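Local coordinates for lysine cyclodeaminase (Streptomyces pristinaespiralis, PDB 5YU3), which catalyses the cyclising deamination of L-lysine to L-pipecolic acid with bound NAD, and also recognises L-ornithine and L-2,4-diaminobutyric acid, at residues A[142-147]-A[207-212]; A[202-207]-A[229-234]; A[245-250]-A[296-301]. All blocks are in the same frame, centred on the assembly; numbering follows the deposited sequence.

Interaction 1 (A[142-147]-A[207-212]); sequences GLIGTG and TATSVA. With NAD (nicotinamide-adenine-dinucleotide), chain F.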
loop_
_atom_site.group_PDB
_atom_site.type_symbol
_atom_site.label_atom_id
_atom_site.label_comp_id
_atom_site.label_asym_id
_atom_site.label_seq_id
_atom_site.Cartn_x
_atom_site.Cartn_y
_atom_site.Cartn_z
ATOM N N GLY A 142 -7.891 -23.745 24.562
ATOM C CA GLY A 142 -8.899 -24.050 23.561
ATOM C C GLY A 142 -8.570 -23.321 22.269
ATOM O O GLY A 142 -8.134 -22.167 22.296
ATOM N N LEU A 143 -8.761 -24.008 21.141
ATOM C CA LEU A 143 -8.594 -23.399 19.822
ATOM C C LEU A 143 -9.845 -23.657 19.005
ATOM O O LEU A 143 -10.227 -24.813 18.806
ATOM C CB LEU A 143 -7.363 -23.951 19.083
ATOM C CG LEU A 143 -6.001 -23.716 19.741
ATOM C CD1 LEU A 143 -4.911 -24.459 18.972
ATOM C CD2 LEU A 143 -5.651 -22.219 19.863
ATOM N N ILE A 144 -10.489 -22.589 18.534
ATOM C CA ILE A 144 -11.574 -22.698 17.566
ATOM C C ILE A 144 -11.044 -22.182 16.238
ATOM O O ILE A 144 -10.654 -21.010 16.135
ATOM C CB ILE A 144 -12.824 -21.912 17.991
ATOM C CG1 ILE A 144 -13.194 -22.212 19.446
ATOM C CG2 ILE A 144 -13.973 -22.222 17.021
ATOM C CD1 ILE A 144 -13.810 -23.553 19.626
ATOM N N GLY A 145 -11.037 -23.049 15.225
ATOM C CA GLY A 145 -10.249 -22.805 14.031
ATOM C C GLY A 145 -8.856 -23.393 14.193
ATOM O O GLY A 145 -8.102 -22.971 15.072
ATOM N N THR A 146 -8.529 -24.408 13.392
ATOM C CA THR A 146 -7.216 -25.034 13.471
ATOM C C THR A 146 -6.531 -24.940 12.116
ATOM O O THR A 146 -6.046 -25.942 11.575
ATOM C CB THR A 146 -7.312 -26.494 13.938
ATOM O OG1 THR A 146 -8.079 -27.259 13.008
ATOM C CG2 THR A 146 -7.960 -26.568 15.318
ATOM N N GLY A 147 -6.495 -23.738 11.562
ATOM C CA GLY A 147 -5.750 -23.463 10.349
ATOM C C GLY A 147 -4.366 -22.939 10.659
ATOM O O GLY A 147 -3.718 -23.358 11.630
ATOM N N THR A 207 -9.682 -17.886 19.209
ATOM C CA THR A 207 -10.523 -18.113 18.041
ATOM C C THR A 207 -9.828 -17.509 16.830
ATOM O O THR A 207 -9.412 -16.348 16.868
ATOM C CB THR A 207 -11.932 -17.517 18.212
ATOM O OG1 THR A 207 -11.866 -16.089 18.316
ATOM C CG2 THR A 207 -12.597 -18.068 19.475
ATOM N N ALA A 208 -9.668 -18.310 15.768
ATOM C CA ALA A 208 -8.945 -17.845 14.581
ATOM C C ALA A 208 -9.515 -18.637 13.406
ATOM O O ALA A 208 -8.936 -19.628 12.940
ATOM C CB ALA A 208 -7.428 -18.027 14.711
ATOM N N THR A 209 -10.698 -18.211 12.956
ATOM C CA THR A 209 -11.453 -18.919 11.939
ATOM C C THR A 209 -11.611 -18.059 10.697
ATOM O O THR A 209 -11.506 -16.830 10.750
ATOM C CB THR A 209 -12.864 -19.279 12.431
ATOM O OG1 THR A 209 -13.666 -18.088 12.415
ATOM C CG2 THR A 209 -12.811 -19.836 13.846
ATOM N N SER A 210 -11.926 -18.721 9.586
ATOM C CA SER A 210 -12.362 -18.045 8.367
ATOM C C SER A 210 -13.886 -18.036 8.258
ATOM O O SER A 210 -14.441 -18.170 7.163
ATOM C CB SER A 210 -11.732 -18.703 7.142
ATOM O OG SER A 210 -11.934 -20.108 7.179
ATOM N N VAL A 211 -14.578 -17.891 9.394
ATOM C CA VAL A 211 -16.041 -17.842 9.380
ATOM C C VAL A 211 -16.491 -16.656 8.538
ATOM O O VAL A 211 -15.860 -15.589 8.538
ATOM C CB VAL A 211 -16.604 -17.760 10.810
ATOM C CG1 VAL A 211 -16.273 -16.430 11.465
ATOM C CG2 VAL A 211 -18.130 -17.995 10.816
ATOM N N ALA A 212 -17.580 -16.843 7.804
ATOM C CA ALA A 212 -18.076 -15.808 6.913
ATOM C C ALA A 212 -18.795 -14.704 7.692
ATOM O O ALA A 212 -19.170 -14.863 8.859
ATOM C CB ALA A 212 -19.017 -16.408 5.866
HETATM P PA NAD F . -6.885 -20.517 7.668
HETATM O O1A NAD F . -7.731 -20.593 6.436
HETATM O O2A NAD F . -5.505 -21.144 7.678
HETATM O O5B NAD F . -7.688 -21.225 8.870
HETATM C C5B NAD F . -9.016 -20.797 9.193
HETATM C C4B NAD F . -9.749 -22.025 9.713
HETATM O O4B NAD F . -11.026 -21.631 10.220
HETATM C C3B NAD F . -10.029 -23.034 8.596
HETATM O O3B NAD F . -9.416 -24.304 8.911
HETATM C C2B NAD F . -11.545 -23.141 8.570
HETATM O O2B NAD F . -12.030 -24.453 8.298
HETATM C C1B NAD F . -11.906 -22.724 9.978
HETATM N N9A NAD F . -13.294 -22.264 10.198
HETATM C C8A NAD F . -14.087 -21.549 9.368
HETATM N N7A NAD F . -15.300 -21.307 9.963
HETATM C C5A NAD F . -15.262 -21.877 11.191
HETATM C C6A NAD F . -16.173 -22.020 12.342
HETATM N N6A NAD F . -17.414 -21.478 12.317
HETATM N N1A NAD F . -15.716 -22.683 13.427
HETATM C C2A NAD F . -14.490 -23.235 13.497
HETATM N N3A NAD F . -13.612 -23.160 12.484
HETATM C C4A NAD F . -13.939 -22.503 11.337
HETATM O O3 NAD F . -6.760 -18.945 8.060
HETATM P PN NAD F . -5.819 -18.295 9.179
HETATM O O1N NAD F . -5.715 -19.256 10.340
HETATM O O2N NAD F . -4.568 -17.786 8.495
HETATM O O5D NAD F . -6.663 -16.991 9.612
HETATM C C5D NAD F . -7.818 -17.125 10.442
HETATM C C4D NAD F . -8.356 -15.731 10.766
HETATM O O4D NAD F . -7.350 -14.960 11.421
HETATM C C3D NAD F . -8.724 -14.957 9.512
HETATM O O3D NAD F . -9.898 -14.162 9.788
HETATM C C2D NAD F . -7.551 -14.020 9.327
HETATM O O2D NAD F . -7.865 -12.874 8.524
HETATM C C1D NAD F . -7.256 -13.688 10.776
HETATM N N1N NAD F . -5.943 -13.108 11.027
HETATM C C2N NAD F . -5.835 -12.221 12.025
HETATM C C3N NAD F . -4.619 -11.622 12.322
HETATM C C7N NAD F . -4.550 -10.654 13.456
HETATM O O7N NAD F . -3.573 -9.947 13.597
HETATM N N7N NAD F . -5.571 -10.624 14.330
HETATM C C4N NAD F . -3.477 -11.975 11.597
HETATM C C5N NAD F . -3.618 -12.924 10.586
HETATM C C6N NAD F . -4.865 -13.490 10.319
HETATM O O HOH W 1 -6.508 -20.925 12.276
#
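Ile144 and Thr207 form the last parallel beta bridge between strands 140-144 and 204-207, at the carboxyl ends of the Rossmann-type sheet, where both chains run on into loops that line the NAD pocket. Ala208 N closes the bridge with a straight bond to Ile144 O (2.9 Å, 170° at the hydrogen). Beside it the two side chains run side by side, Thr207 CG2 4.1 Å from Ile144 CB. Thr209 turns its CG2 back over the same carbonyl, 3.4 Å from Ile144 O, while its CB lies 3.6 Å from NAD C4A. Its OG1 accepts from Val211 N at 3.2 Å, an ST turn, and also bonds Glu242. A valine in its place has no hydroxyl for Val211 N and Glu242, and the turn beside the adenine would probably be less firmly set. Gly145 has backbone angles that call for glycine, and a CB there would also run into Ala208 O. Ser210 N donates to the ribose oxygen NAD O4B (3.1 Å), and a water joins Gly147 N, Ala208 O and a phosphate oxygen of NAD. Helix 195-201 covers Ile144 through Pro195 and Ile198, while Leu143 packs against strand 165-169 and helix 179-183.

Interaction 2 (A[202-207]-A[229-234]); sequences ADVIST and HINAVG. With NA (sodium ion), chain E; NAD (nicotinamide-adenine-dinucleotide), chain F.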
loop_
_atom_site.group_PDB
_atom_site.type_symbol
_atom_site.label_atom_id
_atom_site.label_comp_id
_atom_site.label_asym_id
_atom_site.label_seq_id
_atom_site.Cartn_x
_atom_site.Cartn_y
_atom_site.Cartn_z
ATOM N N ALA A 202 -11.684 -24.867 28.980
ATOM C CA ALA A 202 -10.433 -24.169 28.695
ATOM C C ALA A 202 -10.158 -23.063 29.705
ATOM O O ALA A 202 -11.073 -22.392 30.196
ATOM C CB ALA A 202 -10.458 -23.582 27.280
ATOM N N ASP A 203 -8.872 -22.862 29.998
ATOM C CA ASP A 203 -8.415 -21.703 30.758
ATOM C C ASP A 203 -8.161 -20.490 29.872
ATOM O O ASP A 203 -8.337 -19.346 30.311
ATOM C CB ASP A 203 -7.124 -22.035 31.508
ATOM C CG ASP A 203 -7.293 -23.191 32.470
ATOM O OD1 ASP A 203 -8.183 -23.100 33.345
ATOM O OD2 ASP A 203 -6.537 -24.183 32.347
ATOM N N VAL A 204 -7.724 -20.719 28.643
ATOM C CA VAL A 204 -7.501 -19.660 27.666
ATOM C C VAL A 204 -7.953 -20.208 26.319
ATOM O O VAL A 204 -7.814 -21.404 26.056
ATOM C CB VAL A 204 -6.019 -19.220 27.669
ATOM C CG1 VAL A 204 -5.109 -20.432 27.620
ATOM C CG2 VAL A 204 -5.719 -18.251 26.516
ATOM N N ILE A 205 -8.552 -19.359 25.490
ATOM C CA ILE A 205 -9.038 -19.768 24.176
ATOM C C ILE A 205 -8.497 -18.779 23.155
ATOM O O ILE A 205 -8.426 -17.580 23.438
ATOM C CB ILE A 205 -10.584 -19.812 24.116
ATOM C CG1 ILE A 205 -11.130 -20.941 25.003
ATOM C CG2 ILE A 205 -11.097 -19.977 22.666
ATOM C CD1 ILE A 205 -12.649 -20.898 25.202
ATOM N N SER A 206 -8.110 -19.275 21.980
ATOM C CA SER A 206 -7.925 -18.434 20.799
ATOM C C SER A 206 -8.929 -18.853 19.734
ATOM O O SER A 206 -9.026 -20.038 19.396
ATOM C CB SER A 206 -6.491 -18.535 20.232
ATOM O OG SER A 206 -5.559 -17.925 21.093
ATOM N N THR A 207 -9.682 -17.886 19.209
ATOM C CA THR A 207 -10.523 -18.113 18.041
ATOM C C THR A 207 -9.828 -17.509 16.830
ATOM O O THR A 207 -9.412 -16.348 16.868
ATOM C CB THR A 207 -11.932 -17.517 18.212
ATOM O OG1 THR A 207 -11.866 -16.089 18.316
ATOM C CG2 THR A 207 -12.597 -18.068 19.475
ATOM N N HIS A 229 -9.681 -16.409 29.635
ATOM C CA HIS A 229 -9.210 -15.372 28.725
ATOM C C HIS A 229 -9.341 -15.849 27.285
ATOM O O HIS A 229 -8.926 -16.967 26.958
ATOM C CB HIS A 229 -7.753 -14.994 28.991
ATOM C CG HIS A 229 -7.226 -14.042 27.972
ATOM N ND1 HIS A 229 -7.712 -12.758 27.848
ATOM C CD2 HIS A 229 -6.305 -14.198 26.989
ATOM C CE1 HIS A 229 -7.096 -12.153 26.845
ATOM N NE2 HIS A 229 -6.233 -13.002 26.311
ATOM N N ILE A 230 -9.885 -14.994 26.420
ATOM C CA ILE A 230 -10.055 -15.314 25.007
ATOM C C ILE A 230 -9.214 -14.351 24.183
ATOM O O ILE A 230 -9.330 -13.132 24.349
ATOM C CB ILE A 230 -11.523 -15.221 24.558
ATOM C CG1 ILE A 230 -12.430 -16.076 25.446
ATOM C CG2 ILE A 230 -11.642 -15.625 23.070
ATOM C CD1 ILE A 230 -13.917 -15.935 25.096
ATOM N N ASN A 231 -8.385 -14.896 23.286
ATOM C CA ASN A 231 -7.781 -14.102 22.217
ATOM C C ASN A 231 -8.681 -14.242 20.997
ATOM O O ASN A 231 -8.760 -15.319 20.396
ATOM C CB ASN A 231 -6.353 -14.564 21.906
ATOM C CG ASN A 231 -5.473 -14.601 23.132
ATOM O OD1 ASN A 231 -5.124 -13.564 23.699
ATOM N ND2 ASN A 231 -5.106 -15.811 23.555
ATOM N N ALA A 232 -9.397 -13.169 20.658
ATOM C CA ALA A 232 -10.285 -13.160 19.499
ATOM C C ALA A 232 -9.469 -12.665 18.309
ATOM O O ALA A 232 -9.207 -11.469 18.170
ATOM C CB ALA A 232 -11.506 -12.286 19.772
ATOM N N VAL A 233 -9.021 -13.594 17.464
ATOM C CA VAL A 233 -7.963 -13.280 16.503
ATOM C C VAL A 233 -8.551 -13.125 15.108
ATOM O O VAL A 233 -8.041 -12.340 14.296
ATOM C CB VAL A 233 -6.867 -14.364 16.525
ATOM C CG1 VAL A 233 -5.835 -14.130 15.414
ATOM C CG2 VAL A 233 -6.191 -14.381 17.888
ATOM N N GLY A 234 -9.618 -13.876 14.818
ATOM C CA GLY A 234 -10.268 -13.799 13.522
ATOM C C GLY A 234 -10.661 -12.371 13.191
ATOM O O GLY A 234 -11.150 -11.652 14.061
HETATM NA NA NA E . -10.775 -9.882 16.412
HETATM P PA NAD F . -6.885 -20.517 7.668
HETATM O O1A NAD F . -7.731 -20.593 6.436
HETATM O O2A NAD F . -5.505 -21.144 7.678
HETATM O O5B NAD F . -7.688 -21.225 8.870
HETATM C C5B NAD F . -9.016 -20.797 9.193
HETATM C C4B NAD F . -9.749 -22.025 9.713
HETATM O O4B NAD F . -11.026 -21.631 10.220
HETATM C C3B NAD F . -10.029 -23.034 8.596
HETATM O O3B NAD F . -9.416 -24.304 8.911
HETATM C C2B NAD F . -11.545 -23.141 8.570
HETATM O O2B NAD F . -12.030 -24.453 8.298
HETATM C C1B NAD F . -11.906 -22.724 9.978
HETATM N N9A NAD F . -13.294 -22.264 10.198
HETATM C C8A NAD F . -14.087 -21.549 9.368
HETATM N N7A NAD F . -15.300 -21.307 9.963
HETATM C C5A NAD F . -15.262 -21.877 11.191
HETATM C C6A NAD F . -16.173 -22.020 12.342
HETATM N N6A NAD F . -17.414 -21.478 12.317
HETATM N N1A NAD F . -15.716 -22.683 13.427
HETATM C C2A NAD F . -14.490 -23.235 13.497
HETATM N N3A NAD F . -13.612 -23.160 12.484
HETATM C C4A NAD F . -13.939 -22.503 11.337
HETATM O O3 NAD F . -6.760 -18.945 8.060
HETATM P PN NAD F . -5.819 -18.295 9.179
HETATM O O1N NAD F . -5.715 -19.256 10.340
HETATM O O2N NAD F . -4.568 -17.786 8.495
HETATM O O5D NAD F . -6.663 -16.991 9.612
HETATM C C5D NAD F . -7.818 -17.125 10.442
HETATM C C4D NAD F . -8.356 -15.731 10.766
HETATM O O4D NAD F . -7.350 -14.960 11.421
HETATM C C3D NAD F . -8.724 -14.957 9.512
HETATM O O3D NAD F . -9.898 -14.162 9.788
HETATM C C2D NAD F . -7.551 -14.020 9.327
HETATM O O2D NAD F . -7.865 -12.874 8.524
HETATM C C1D NAD F . -7.256 -13.688 10.776
HETATM N N1N NAD F . -5.943 -13.108 11.027
HETATM C C2N NAD F . -5.835 -12.221 12.025
HETATM C C3N NAD F . -4.619 -11.622 12.322
HETATM C C7N NAD F . -4.550 -10.654 13.456
HETATM O O7N NAD F . -3.573 -9.947 13.597
HETATM N N7N NAD F . -5.571 -10.624 14.330
HETATM C C4N NAD F . -3.477 -11.975 11.597
HETATM C C5N NAD F . -3.618 -12.924 10.586
HETATM C C6N NAD F . -4.865 -13.490 10.319
#
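Two consecutive amides, Val233 N and Gly234 N, converge on the single carbonyl oxygen of Thr207, which ends the pairing of strands 204-207 and 229-232. Val233 N meets Thr207 O at 2.8 Å nearly in line with the carbonyl; Gly234 N is 3.2 Å from Thr207 O and tilted 32° from the carbonyl plane. Val233 leaves extended geometry, bringing the second amide round. Further back, Ile205 N, Asn231 N and Thr207 N make the regular alternating bonds of parallel strands, two central strands of the Rossmann-type sheet. One face carries Val204, Ser206, His229 and Asn231. The Asn231 amide is held at both ends: ND2 donates to Ser206 OG (3.3 Å), itself bonded to Gln153, and OD1 accepts from His229 NE2 (2.9 Å), which approaches from 56° above the carbonyl plane. With CG anti to the backbone N (chi1 174°), the His229 ring sets its CD2 edge against Val204 CG2 (4.1 Å), while ND1 bonds Ser297 OG. On the other face Ile205 CB packs against Ile230 CG1 at 4.4 Å. Beyond the strands, Val233 O accepts from the carboxamide NAD N7N (3.0 Å). Ala232 O (2.8 Å from the metal) and Gly234 O bind the sodium ion, whose site Asp300 OD1 and Ser301 O complete.

Interaction 3 (A[245-250]-A[296-301]); sequences LGLLER and LSVFDS. With NA (sodium ion), chain E; NAD (nicotinamide-adenine-dinucleotide), chain F.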
loop_
_atom_site.group_PDB
_atom_site.type_symbol
_atom_site.label_atom_id
_atom_site.label_comp_id
_atom_site.label_asym_id
_atom_site.label_seq_id
_atom_site.Cartn_x
_atom_site.Cartn_y
_atom_site.Cartn_z
ATOM N N LEU A 245 -22.385 -12.135 21.613
ATOM C CA LEU A 245 -22.546 -10.825 22.240
ATOM C C LEU A 245 -22.652 -10.940 23.756
ATOM O O LEU A 245 -22.044 -10.153 24.493
ATOM C CB LEU A 245 -23.786 -10.121 21.675
ATOM C CG LEU A 245 -24.108 -8.768 22.315
ATOM C CD1 LEU A 245 -22.965 -7.769 22.095
ATOM C CD2 LEU A 245 -25.440 -8.218 21.790
ATOM N N GLY A 246 -23.412 -11.924 24.238
ATOM C CA GLY A 246 -23.608 -12.055 25.676
ATOM C C GLY A 246 -22.305 -12.243 26.423
ATOM O O GLY A 246 -22.085 -11.637 27.475
ATOM N N LEU A 247 -21.412 -13.070 25.874
ATOM C CA LEU A 247 -20.081 -13.239 26.444
ATOM C C LEU A 247 -19.295 -11.929 26.415
ATOM O O LEU A 247 -18.691 -11.528 27.416
ATOM C CB LEU A 247 -19.347 -14.338 25.667
ATOM C CG LEU A 247 -18.128 -15.038 26.246
ATOM C CD1 LEU A 247 -17.956 -16.400 25.575
ATOM C CD2 LEU A 247 -16.883 -14.184 26.034
ATOM N N LEU A 248 -19.282 -11.257 25.265
ATOM C CA LEU A 248 -18.547 -10.001 25.128
ATOM C C LEU A 248 -19.008 -8.967 26.150
ATOM O O LEU A 248 -18.190 -8.248 26.742
ATOM C CB LEU A 248 -18.744 -9.465 23.712
ATOM C CG LEU A 248 -17.624 -8.960 22.809
ATOM C CD1 LEU A 248 -16.358 -9.796 22.902
ATOM C CD2 LEU A 248 -18.176 -8.966 21.384
ATOM N N GLU A 249 -20.321 -8.876 26.367
ATOM C CA GLU A 249 -20.860 -7.888 27.291
ATOM C C GLU A 249 -20.471 -8.175 28.733
ATOM O O GLU A 249 -20.444 -7.248 29.548
ATOM C CB GLU A 249 -22.383 -7.819 27.144
ATOM C CG GLU A 249 -22.822 -7.213 25.816
ATOM C CD GLU A 249 -24.334 -7.219 25.626
ATOM O OE1 GLU A 249 -25.011 -8.129 26.158
ATOM O OE2 GLU A 249 -24.845 -6.315 24.929
ATOM N N ARG A 250 -20.154 -9.425 29.066
ATOM C CA ARG A 250 -19.692 -9.752 30.408
ATOM C C ARG A 250 -18.180 -9.669 30.560
ATOM O O ARG A 250 -17.677 -9.838 31.676
ATOM C CB ARG A 250 -20.147 -11.163 30.799
ATOM C CG ARG A 250 -21.639 -11.302 31.017
ATOM C CD ARG A 250 -21.969 -12.672 31.602
ATOM N NE ARG A 250 -21.796 -13.755 30.630
ATOM C CZ ARG A 250 -22.703 -14.083 29.711
ATOM N NH1 ARG A 250 -23.845 -13.411 29.636
ATOM N NH2 ARG A 250 -22.477 -15.085 28.867
ATOM N N LEU A 296 -13.609 -12.922 33.366
ATOM C CA LEU A 296 -13.646 -13.109 31.920
ATOM C C LEU A 296 -12.993 -11.931 31.209
ATOM O O LEU A 296 -13.330 -10.771 31.465
ATOM C CB LEU A 296 -15.098 -13.268 31.445
ATOM C CG LEU A 296 -15.288 -13.351 29.927
ATOM C CD1 LEU A 296 -14.603 -14.594 29.375
ATOM C CD2 LEU A 296 -16.791 -13.352 29.572
ATOM N N SER A 297 -12.044 -12.228 30.319
ATOM C CA SER A 297 -11.355 -11.205 29.547
ATOM C C SER A 297 -11.299 -11.606 28.076
ATOM O O SER A 297 -11.278 -12.791 27.728
ATOM C CB SER A 297 -9.919 -10.943 30.087
ATOM O OG SER A 297 -9.177 -12.158 30.207
ATOM N N VAL A 298 -11.284 -10.597 27.209
ATOM C CA VAL A 298 -11.169 -10.801 25.771
ATOM C C VAL A 298 -10.122 -9.833 25.246
ATOM O O VAL A 298 -10.201 -8.630 25.516
ATOM C CB VAL A 298 -12.500 -10.572 25.035
ATOM C CG1 VAL A 298 -12.266 -10.565 23.518
ATOM C CG2 VAL A 298 -13.516 -11.632 25.430
ATOM N N PHE A 299 -9.150 -10.359 24.504
ATOM C CA PHE A 299 -8.213 -9.549 23.727
ATOM C C PHE A 299 -8.745 -9.547 22.302
ATOM O O PHE A 299 -8.766 -10.593 21.640
ATOM C CB PHE A 299 -6.793 -10.117 23.801
ATOM C CG PHE A 299 -5.832 -9.551 22.761
ATOM C CD1 PHE A 299 -5.782 -8.186 22.495
ATOM C CD2 PHE A 299 -4.962 -10.395 22.077
ATOM C CE1 PHE A 299 -4.890 -7.660 21.548
ATOM C CE2 PHE A 299 -4.054 -9.888 21.139
ATOM C CZ PHE A 299 -4.021 -8.509 20.865
ATOM N N ASP A 300 -9.220 -8.385 21.858
ATOM C CA ASP A 300 -9.756 -8.207 20.511
ATOM C C ASP A 300 -8.599 -7.858 19.584
ATOM O O ASP A 300 -8.142 -6.713 19.549
ATOM C CB ASP A 300 -10.822 -7.116 20.500
ATOM C CG ASP A 300 -11.618 -7.098 19.213
ATOM O OD1 ASP A 300 -11.501 -8.061 18.421
ATOM O OD2 ASP A 300 -12.391 -6.132 19.001
ATOM N N SER A 301 -8.127 -8.856 18.833
ATOM C CA SER A 301 -6.942 -8.739 17.992
ATOM C C SER A 301 -7.374 -8.522 16.547
ATOM O O SER A 301 -8.165 -9.305 15.999
ATOM C CB SER A 301 -6.068 -9.992 18.111
ATOM O OG SER A 301 -4.889 -9.888 17.319
HETATM NA NA NA E . -10.775 -9.882 16.412
HETATM P PA NAD F . -6.885 -20.517 7.668
HETATM O O1A NAD F . -7.731 -20.593 6.436
HETATM O O2A NAD F . -5.505 -21.144 7.678
HETATM O O5B NAD F . -7.688 -21.225 8.870
HETATM C C5B NAD F . -9.016 -20.797 9.193
HETATM C C4B NAD F . -9.749 -22.025 9.713
HETATM O O4B NAD F . -11.026 -21.631 10.220
HETATM C C3B NAD F . -10.029 -23.034 8.596
HETATM O O3B NAD F . -9.416 -24.304 8.911
HETATM C C2B NAD F . -11.545 -23.141 8.570
HETATM O O2B NAD F . -12.030 -24.453 8.298
HETATM C C1B NAD F . -11.906 -22.724 9.978
HETATM N N9A NAD F . -13.294 -22.264 10.198
HETATM C C8A NAD F . -14.087 -21.549 9.368
HETATM N N7A NAD F . -15.300 -21.307 9.963
HETATM C C5A NAD F . -15.262 -21.877 11.191
HETATM C C6A NAD F . -16.173 -22.020 12.342
HETATM N N6A NAD F . -17.414 -21.478 12.317
HETATM N N1A NAD F . -15.716 -22.683 13.427
HETATM C C2A NAD F . -14.490 -23.235 13.497
HETATM N N3A NAD F . -13.612 -23.160 12.484
HETATM C C4A NAD F . -13.939 -22.503 11.337
HETATM O O3 NAD F . -6.760 -18.945 8.060
HETATM P PN NAD F . -5.819 -18.295 9.179
HETATM O O1N NAD F . -5.715 -19.256 10.340
HETATM O O2N NAD F . -4.568 -17.786 8.495
HETATM O O5D NAD F . -6.663 -16.991 9.612
HETATM C C5D NAD F . -7.818 -17.125 10.442
HETATM C C4D NAD F . -8.356 -15.731 10.766
HETATM O O4D NAD F . -7.350 -14.960 11.421
HETATM C C3D NAD F . -8.724 -14.957 9.512
HETATM O O3D NAD F . -9.898 -14.162 9.788
HETATM C C2D NAD F . -7.551 -14.020 9.327
HETATM O O2D NAD F . -7.865 -12.874 8.524
HETATM C C1D NAD F . -7.256 -13.688 10.776
HETATM N N1N NAD F . -5.943 -13.108 11.027
HETATM C C2N NAD F . -5.835 -12.221 12.025
HETATM C C3N NAD F . -4.619 -11.622 12.322
HETATM C C7N NAD F . -4.550 -10.654 13.456
HETATM O O7N NAD F . -3.573 -9.947 13.597
HETATM N N7N NAD F . -5.571 -10.624 14.330
HETATM C C4N NAD F . -3.477 -11.975 11.597
HETATM C C5N NAD F . -3.618 -12.924 10.586
HETATM C C6N NAD F . -4.865 -13.490 10.319
HETATM O O HOH W 2 -15.327 -9.867 33.088
#
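Arg250, whose CB touches Leu296 CD2 at 4.2 Å, is bent along its chain, and its guanidinium group lies back over its own helix, with Gly246 O 3.3 Å above the centre of one face. Its NH2 forms a salt bridge with Asp221. The other flat group, the ring of Phe299, has Ser301 CA over one face, offset toward the rim; the ring points to the opposite side of strand 297-300 from the helix and packs against His229 and Asn231. The direct contact between the two segments is apolar. A trans first torsion (chi1 175°) carries Leu296 toward the helix, and its CD2 lodges between Leu247 and Arg250. Leu296 CD2 lies 3.4 Å from Leu247 O and 3.6 Å from Leu247 CD2, the two leucine side chains crossing at about a right angle. Val298 divides its two methyls: CG2 faces Leu247 CD2 at 4.3 Å and CG1 faces Leu248 CD1 at 4.2 Å. Leu248 starts away from the strand, and a chi1 of -132°, far from a staggered value, accompanies the return of CD1 to Val298. At the outer end a water donates to both Arg250 O and Leu296 O, linking Arg250 to the residue just before strand 297-300. At the inner end, well past the leucines, Asp300 OD1 (2.8 Å) and Ser301 O bind the sodium ion. Asp300 OD1 also takes the amide of Glu266, and OD2 that of Cys267. Ser301 OG accepts from the carboxamide NAD N7N at 3.2 Å. Helix 245-250 thus packs on one face of the parallel sheet, Leu247 also reaching Ile230, where strand 297-300 lies between strand 229-232 and the outermost strand 252-255.

How the interactions relate
From the N terminus, strand 140-144 opens interaction 1, which closes a loop of 59 residues when the chain returns at 207-212. Before that, 202-207 has already opened interaction 2, so the two cross, share Thr207 and are joined by backbone bonds from Gly142 to Val204 and Ser206. Interaction 2 closes a shorter loop at 229-234. Interaction 3 follows in series, opening at helix 245-250 and closing 45 residues later on strand 297-300, which pairs with strand 229-232 through Phe299. Together they tie four adjacent strands and one covering helix: interactions 2 and 3 supply the sodium ligands, and all three reach NAD.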